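Local coordinates for protein phosphoheptose isomerase (Neisseria gonorrhoeae, PDB 5I01) that probably catalyses the zinc-dependent isomerisation of sedoheptulose 7-phosphate to D-glycero-D-manno-heptose 7-phosphate, the first step of heptose synthesis for gonococcal lipooligosaccharide, at residues Pro31-Ala35 / Asp163-Asn167; Leu147-Asp151 / His170-Ile176. The protein carries 1 engineered substitution. All coordinates share one frame; numbering follows the deposited sequence.

In the fold
After helix 6-27 the chain enters helix 29-44, where contact 1 begins, and runs through four of the five strands of its parallel sheet before strand 164-168 comes back against that helix, closing a loop of 127 residues. Contact 2 opens inside that span, at the end of strand 143-149, and closes after 18 intervening residues, in the loop and first turn leading into helix 173-193. The two loops therefore cross rather than nest. Strands 143-149 and 164-168 are neighbours in the sheet, and Asn167 bridges the contacts by probable hydrogen bonds to Thr148 OG1 and Arg150 O. Together they illustrate how helices before and after the sheet are fastened to its last two strands.

Contact 1 (Pro31-Ala35 / Asp163-Asn167); sequences PTVQA and DVLLN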
ATOM      1  N   PRO A  31      13.293 -13.099 -26.230  1.00 41.91           N
ATOM      2  CA  PRO A  31      13.600 -12.831 -24.814  1.00 39.14           C
ATOM      3  C   PRO A  31      12.408 -13.014 -23.865  1.00 35.68           C
ATOM      4  O   PRO A  31      12.572 -13.630 -22.815  1.00 34.92           O
ATOM      5  CB  PRO A  31      14.062 -11.368 -24.826  1.00 40.34           C
ATOM      6  CG  PRO A  31      14.539 -11.128 -26.208  1.00 40.85           C
ATOM      7  CD  PRO A  31      13.609 -11.925 -27.068  1.00 41.54           C
ATOM      8  N   THR A  32      11.236 -12.487 -24.233  1.00 33.22           N
ATOM      9  CA  THR A  32       9.997 -12.691 -23.451  1.00 33.05           C
ATOM     10  C   THR A  32       9.721 -14.185 -23.196  1.00 32.72           C
ATOM     11  O   THR A  32       9.336 -14.559 -22.081  1.00 31.36           O
ATOM     12  CB  THR A  32       8.751 -12.006 -24.095  1.00 31.71           C
ATOM     13  OG1 THR A  32       9.005 -10.615 -24.263  1.00 31.57           O
ATOM     14  CG2 THR A  32       7.515 -12.137 -23.225  1.00 30.82           C
ATOM     15  N   VAL A  33       9.938 -15.029 -24.205  1.00 33.09           N
ATOM     16  CA  VAL A  33       9.797 -16.479 -24.024  1.00 34.57           C
ATOM     17  C   VAL A  33      10.840 -16.986 -23.011  1.00 36.11           C
ATOM     18  O   VAL A  33      10.494 -17.735 -22.100  1.00 37.58           O
ATOM     19  CB  VAL A  33       9.873 -17.257 -25.364  1.00 34.75           C
ATOM     20  CG1 VAL A  33       9.859 -18.762 -25.130  1.00 34.09           C
ATOM     21  CG2 VAL A  33       8.704 -16.881 -26.271  1.00 35.26           C
ATOM     22  N   GLN A  34      12.094 -16.559 -23.148  1.00 38.33           N
ATOM     23  CA  GLN A  34      13.157 -16.950 -22.204  1.00 41.86           C
ATOM     24  C   GLN A  34      12.819 -16.551 -20.761  1.00 40.77           C
ATOM     25  O   GLN A  34      13.091 -17.316 -19.835  1.00 42.46           O
ATOM     26  CB  GLN A  34      14.512 -16.319 -22.565  1.00 45.47           C
ATOM     27  CG  GLN A  34      15.170 -16.771 -23.858  1.00 49.31           C
ATOM     28  CD  GLN A  34      16.436 -15.962 -24.142  1.00 55.98           C
ATOM     29  OE1 GLN A  34      17.336 -15.887 -23.295  1.00 57.79           O
ATOM     30  NE2 GLN A  34      16.504 -15.332 -25.325  1.00 56.73           N
ATOM     31  N   ALA A  35      12.254 -15.351 -20.583  1.00 38.46           N
ATOM     32  CA  ALA A  35      11.860 -14.842 -19.262  1.00 38.10           C
ATOM     33  C   ALA A  35      10.733 -15.659 -18.629  1.00 40.00           C
ATOM     34  O   ALA A  35      10.766 -15.957 -17.428  1.00 42.02           O
ATOM     35  CB  ALA A  35      11.446 -13.385 -19.357  1.00 37.37           C
ATOM     36  N   ASP A 163      20.600 -14.616 -16.675  1.00 40.37           N
ATOM     37  CA  ASP A 163      19.528 -13.629 -16.536  1.00 39.54           C
ATOM     38  C   ASP A 163      18.923 -13.332 -17.917  1.00 37.60           C
ATOM     39  O   ASP A 163      19.468 -13.743 -18.938  1.00 37.35           O
ATOM     40  CB  ASP A 163      20.072 -12.327 -15.918  1.00 39.95           C
ATOM     41  CG  ASP A 163      20.717 -12.525 -14.533  1.00 39.50           C
ATOM     42  OD1 ASP A 163      20.302 -13.413 -13.751  1.00 38.26           O
ATOM     43  OD2 ASP A 163      21.635 -11.746 -14.209  1.00 40.28           O
ATOM     44  N   VAL A 164      17.806 -12.604 -17.936  1.00 35.81           N
ATOM     45  CA  VAL A 164      17.096 -12.261 -19.178  1.00 34.81           C
ATOM     46  C   VAL A 164      16.804 -10.761 -19.210  1.00 33.73           C
ATOM     47  O   VAL A 164      16.186 -10.230 -18.294  1.00 33.59           O
ATOM     48  CB  VAL A 164      15.771 -13.051 -19.320  1.00 34.96           C
ATOM     49  CG1 VAL A 164      15.029 -12.658 -20.594  1.00 35.46           C
ATOM     50  CG2 VAL A 164      16.039 -14.548 -19.314  1.00 35.14           C
ATOM     51  N   LEU A 165      17.254 -10.091 -20.266  1.00 33.34           N
ATOM     52  CA  LEU A 165      17.055  -8.655 -20.426  1.00 33.59           C
ATOM     53  C   LEU A 165      15.908  -8.456 -21.376  1.00 33.36           C
ATOM     54  O   LEU A 165      15.951  -8.957 -22.493  1.00 35.69           O
ATOM     55  CB  LEU A 165      18.306  -7.978 -20.998  1.00 32.87           C
ATOM     56  CG  LEU A 165      18.215  -6.471 -21.293  1.00 32.61           C
ATOM     57  CD1 LEU A 165      17.925  -5.671 -20.035  1.00 32.61           C
ATOM     58  CD2 LEU A 165      19.489  -5.984 -21.957  1.00 31.85           C
ATOM     59  N   LEU A 166      14.897  -7.720 -20.921  1.00 33.38           N
ATOM     60  CA  LEU A 166      13.783  -7.287 -21.748  1.00 33.06           C
ATOM     61  C   LEU A 166      13.885  -5.761 -21.875  1.00 32.76           C
ATOM     62  O   LEU A 166      13.305  -4.998 -21.088  1.00 34.34           O
ATOM     63  CB  LEU A 166      12.440  -7.740 -21.142  1.00 33.26           C
ATOM     64  CG  LEU A 166      12.241  -9.246 -20.892  1.00 33.50           C
ATOM     65  CD1 LEU A 166      10.915  -9.563 -20.224  1.00 34.12           C
ATOM     66  CD2 LEU A 166      12.320 -10.021 -22.186  1.00 34.58           C
ATOM     67  N   ASN A 167      14.651  -5.314 -22.862  1.00 31.25           N
ATOM     68  CA  ASN A 167      14.807  -3.891 -23.098  1.00 30.77           C
ATOM     69  C   ASN A 167      13.833  -3.411 -24.167  1.00 30.66           C
ATOM     70  O   ASN A 167      13.776  -3.973 -25.259  1.00 29.37           O
ATOM     71  CB  ASN A 167      16.239  -3.539 -23.500  1.00 30.17           C
ATOM     72  CG  ASN A 167      16.451  -2.052 -23.577  1.00 29.79           C
ATOM     73  OD1 ASN A 167      16.436  -1.353 -22.558  1.00 30.16           O
ATOM     74  ND2 ASN A 167      16.582  -1.545 -24.784  1.00 29.95           N
TER
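The peptide group joining Pro31 to Thr32 is the flat element here, and a methyl of Leu166 lies almost squarely over one of its faces: CD2 stands 3.4 Å from Pro31 C. The same methyl abuts the proline ring, with Leu166 CD2 and Pro31 CB also 3.4 Å apart, a tight fit. Obliquely, on the same side of the peptide plane, Val164 CG1 comes to 3.5 Å from Pro31 O; the oxygen itself takes the helical bond from Ala35 N. Val164 reaches it because CG1 is anti to the backbone N (chi1 179°), while CG2 faces Gln34 CB at 4.0 Å. This is helix-on-sheet packing of an alpha/beta/alpha SIS domain: helix 29-44 runs across strand 164-168, the outermost strand at this end of the chain's parallel sheet, with 136° between the directions of residues 31-35 and 164-167. One turn further along, Ala35 CB meets a branch of each strand residue, 3.9 Å from Val164 CG1 and 4.0 Å from Leu166 CD1. Met187 of helix 173-193 touches both Ala35 and Leu166. Thr32 turns its hydroxyl to Leu28 O and also packs on Val10 of a second subunit.

Contact 2 (Leu147-Asp151 / His170-Ile176); sequences LTGRD and HPRTARI
Pro171 O is gripped twice by the guanidinium of Arg150: NE donates a bond of 2.9 Å to this oxygen, and NH2 adds a weak one to it at 3.3 Å. Neither is straight; the NE-H...O angle is 132°, and the oxygen stands 31° out of the guanidinium plane. The side chain gets there by running extended from CG to NE, alongside the backbone of residues 170 and 171, with Arg150 CG 3.5 Å from His170 O. That second carbonyl also receives a weak bond from Arg150 N. Beyond Pro171, NH2 comes within 3.1 Å of Thr173 OG1.

Beneath the arginine the contact turns apolar. Ile176, in the first turn of helix 173-193, presses CG2 to 3.8 Å from Gly149 CA, with its CD1 reaching Gly149 as well; the glycine has no side chain to hold the helix off. Arg172 occupies the N-cap position, and its backbone N-H is donated to ND1 of His170, whose ring has Pro171 CD over one face. Strand 143-149 thus meets a helix start near the active site, as suits a SIS fold with its site at the strand ends: Thr173 touches Thr123, predicted to bind substrate, and its side chain lies about 6 Å from a bound zinc ion.

Because Arg150 and Pro171 are exposed and touch crystal neighbours, lattice packing may contribute to this pose. Even so, the arginine's charge beside Pro171 O would be expected to polarise that carbonyl, while the weak bond from Arg150 N to His170 O adds a second tie between the loop and the strand end.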
ATOM      1  N   LEU A 147      13.329  -5.576 -16.689  1.00 31.02           N
ATOM      2  CA  LEU A 147      12.494  -4.832 -17.617  1.00 30.22           C
ATOM      3  C   LEU A 147      13.037  -3.410 -17.660  1.00 29.42           C
ATOM      4  O   LEU A 147      12.841  -2.644 -16.711  1.00 28.49           O
ATOM      5  CB  LEU A 147      11.019  -4.870 -17.190  1.00 31.27           C
ATOM      6  CG  LEU A 147      10.269  -6.151 -17.596  1.00 31.91           C
ATOM      7  CD1 LEU A 147      10.840  -7.360 -16.863  1.00 34.32           C
ATOM      8  CD2 LEU A 147       8.782  -6.052 -17.329  1.00 31.69           C
ATOM      9  N   THR A 148      13.737  -3.076 -18.750  1.00 29.63           N
ATOM     10  CA  THR A 148      14.387  -1.763 -18.924  1.00 29.99           C
ATOM     11  C   THR A 148      13.915  -1.029 -20.172  1.00 30.80           C
ATOM     12  O   THR A 148      13.152  -1.572 -20.970  1.00 30.56           O
ATOM     13  CB  THR A 148      15.925  -1.886 -18.995  1.00 30.75           C
ATOM     14  OG1 THR A 148      16.308  -2.509 -20.228  1.00 30.74           O
ATOM     15  CG2 THR A 148      16.474  -2.699 -17.812  1.00 30.19           C
ATOM     16  N   GLY A 149      14.367   0.216 -20.318  1.00 32.93           N
ATOM     17  CA  GLY A 149      14.113   1.029 -21.515  1.00 33.17           C
ATOM     18  C   GLY A 149      15.371   1.723 -21.974  1.00 33.77           C
ATOM     19  O   GLY A 149      16.410   1.607 -21.336  1.00 34.63           O
ATOM     20  N   ARG A 150      15.266   2.453 -23.080  1.00 37.81           N
ATOM     21  CA  ARG A 150      16.404   3.180 -23.691  1.00 40.04           C
ATOM     22  C   ARG A 150      17.536   2.202 -24.113  1.00 39.47           C
ATOM     23  O   ARG A 150      17.272   1.308 -24.921  1.00 37.55           O
ATOM     24  CB  ARG A 150      16.863   4.348 -22.792  1.00 40.83           C
ATOM     25  CG  ARG A 150      15.773   5.388 -22.612  1.00 42.78           C
ATOM     26  CD  ARG A 150      15.983   6.321 -21.431  1.00 45.49           C
ATOM     27  NE  ARG A 150      14.751   7.073 -21.152  1.00 48.23           N
ATOM     28  CZ  ARG A 150      14.634   8.083 -20.286  1.00 51.58           C
ATOM     29  NH1 ARG A 150      15.681   8.507 -19.576  1.00 53.50           N
ATOM     30  NH2 ARG A 150      13.452   8.682 -20.127  1.00 51.13           N
ATOM     31  N   ASP A 151      18.757   2.346 -23.585  1.00 40.59           N
ATOM     32  CA  ASP A 151      19.864   1.413 -23.911  1.00 42.06           C
ATOM     33  C   ASP A 151      20.040   0.296 -22.882  1.00 40.06           C
ATOM     34  O   ASP A 151      20.935  -0.532 -23.019  1.00 41.78           O
ATOM     35  CB  ASP A 151      21.198   2.166 -24.137  1.00 44.00           C
ATOM     36  CG  ASP A 151      21.750   2.844 -22.873  1.00 46.80           C
ATOM     37  OD1 ASP A 151      21.182   2.683 -21.766  1.00 48.36           O
ATOM     38  OD2 ASP A 151      22.778   3.550 -22.999  1.00 47.80           O
ATOM     39  N   HIS A 170      13.258   2.413 -26.754  1.00 33.59           N
ATOM     40  CA  HIS A 170      12.503   3.646 -26.963  1.00 32.17           C
ATOM     41  C   HIS A 170      12.958   4.717 -25.979  1.00 31.75           C
ATOM     42  O   HIS A 170      13.317   4.386 -24.860  1.00 33.04           O
ATOM     43  CB  HIS A 170      10.995   3.396 -26.841  1.00 31.11           C
ATOM     44  CG  HIS A 170      10.172   4.413 -27.564  1.00 31.52           C
ATOM     45  ND1 HIS A 170       9.775   5.590 -26.976  1.00 32.27           N
ATOM     46  CD2 HIS A 170       9.733   4.470 -28.844  1.00 31.11           C
ATOM     47  CE1 HIS A 170       9.110   6.321 -27.852  1.00 31.98           C
ATOM     48  NE2 HIS A 170       9.056   5.657 -28.990  1.00 31.75           N
ATOM     49  N   PRO A 171      12.992   5.995 -26.405  1.00 31.84           N
ATOM     50  CA  PRO A 171      13.427   7.058 -25.490  1.00 32.80           C
ATOM     51  C   PRO A 171      12.432   7.456 -24.381  1.00 33.65           C
ATOM     52  O   PRO A 171      12.839   7.735 -23.252  1.00 33.89           O
ATOM     53  CB  PRO A 171      13.648   8.254 -26.433  1.00 32.04           C
ATOM     54  CG  PRO A 171      12.798   7.981 -27.611  1.00 31.77           C
ATOM     55  CD  PRO A 171      12.897   6.497 -27.790  1.00 31.73           C
ATOM     56  N   ARG A 172      11.156   7.550 -24.726  1.00 34.96           N
ATOM     57  CA  ARG A 172      10.126   8.073 -23.821  1.00 36.34           C
ATOM     58  C   ARG A 172       9.594   7.073 -22.758  1.00 34.90           C
ATOM     59  O   ARG A 172       9.088   5.980 -23.070  1.00 33.76           O
ATOM     60  CB  ARG A 172       8.986   8.671 -24.646  1.00 38.58           C
ATOM     61  CG  ARG A 172       8.214   9.762 -23.944  1.00 42.96           C
ATOM     62  CD  ARG A 172       7.280  10.473 -24.911  1.00 47.58           C
ATOM     63  NE  ARG A 172       6.297  11.323 -24.235  1.00 50.88           N
ATOM     64  CZ  ARG A 172       5.444  12.140 -24.851  1.00 50.98           C
ATOM     65  NH1 ARG A 172       5.431  12.237 -26.176  1.00 49.54           N
ATOM     66  NH2 ARG A 172       4.595  12.869 -24.133  1.00 53.62           N
ATOM     67  N   THR A 173       9.725   7.489 -21.500  1.00 33.19           N
ATOM     68  CA  THR A 173       9.247   6.766 -20.316  1.00 31.25           C
ATOM     69  C   THR A 173       7.826   6.202 -20.422  1.00 29.39           C
ATOM     70  O   THR A 173       7.599   5.029 -20.146  1.00 27.01           O
ATOM     71  CB  THR A 173       9.308   7.716 -19.108  1.00 32.15           C
ATOM     72  OG1 THR A 173      10.603   8.333 -19.075  1.00 34.87           O
ATOM     73  CG2 THR A 173       9.061   6.971 -17.785  1.00 32.38           C
ATOM     74  N   ALA A 174       6.879   7.052 -20.819  1.00 27.82           N
ATOM     75  CA  ALA A 174       5.494   6.647 -21.002  1.00 27.15           C
ATOM     76  C   ALA A 174       5.351   5.468 -21.978  1.00 27.37           C
ATOM     77  O   ALA A 174       4.637   4.517 -21.694  1.00 28.18           O
ATOM     78  CB  ALA A 174       4.651   7.833 -21.454  1.00 26.45           C
ATOM     79  N   ARG A 175       6.057   5.506 -23.102  1.00 27.77           N
ATOM     80  CA  ARG A 175       6.008   4.397 -24.070  1.00 28.38           C
ATOM     81  C   ARG A 175       6.660   3.122 -23.519  1.00 29.10           C
ATOM     82  O   ARG A 175       6.223   2.015 -23.821  1.00 29.57           O
ATOM     83  CB  ARG A 175       6.695   4.793 -25.376  1.00 28.26           C
ATOM     84  CG  ARG A 175       6.096   6.020 -26.053  1.00 28.01           C
ATOM     85  CD  ARG A 175       4.712   5.753 -26.593  1.00 28.50           C
ATOM     86  NE  ARG A 175       3.653   6.002 -25.629  1.00 29.01           N
ATOM     87  CZ  ARG A 175       3.180   7.203 -25.285  1.00 30.35           C
ATOM     88  NH1 ARG A 175       2.193   7.287 -24.395  1.00 30.78           N
ATOM     89  NH2 ARG A 175       3.668   8.321 -25.810  1.00 31.45           N
ATOM     90  N   ILE A 176       7.701   3.282 -22.708  1.00 30.10           N
ATOM     91  CA  ILE A 176       8.393   2.144 -22.104  1.00 30.16           C
ATOM     92  C   ILE A 176       7.487   1.425 -21.092  1.00 30.64           C
ATOM     93  O   ILE A 176       7.374   0.204 -21.147  1.00 31.89           O
ATOM     94  CB  ILE A 176       9.726   2.571 -21.450  1.00 29.39           C
ATOM     95  CG1 ILE A 176      10.695   3.097 -22.515  1.00 30.24           C
ATOM     96  CG2 ILE A 176      10.374   1.400 -20.722  1.00 28.86           C
ATOM     97  CD1 ILE A 176      11.686   4.104 -21.984  1.00 31.53           C
TER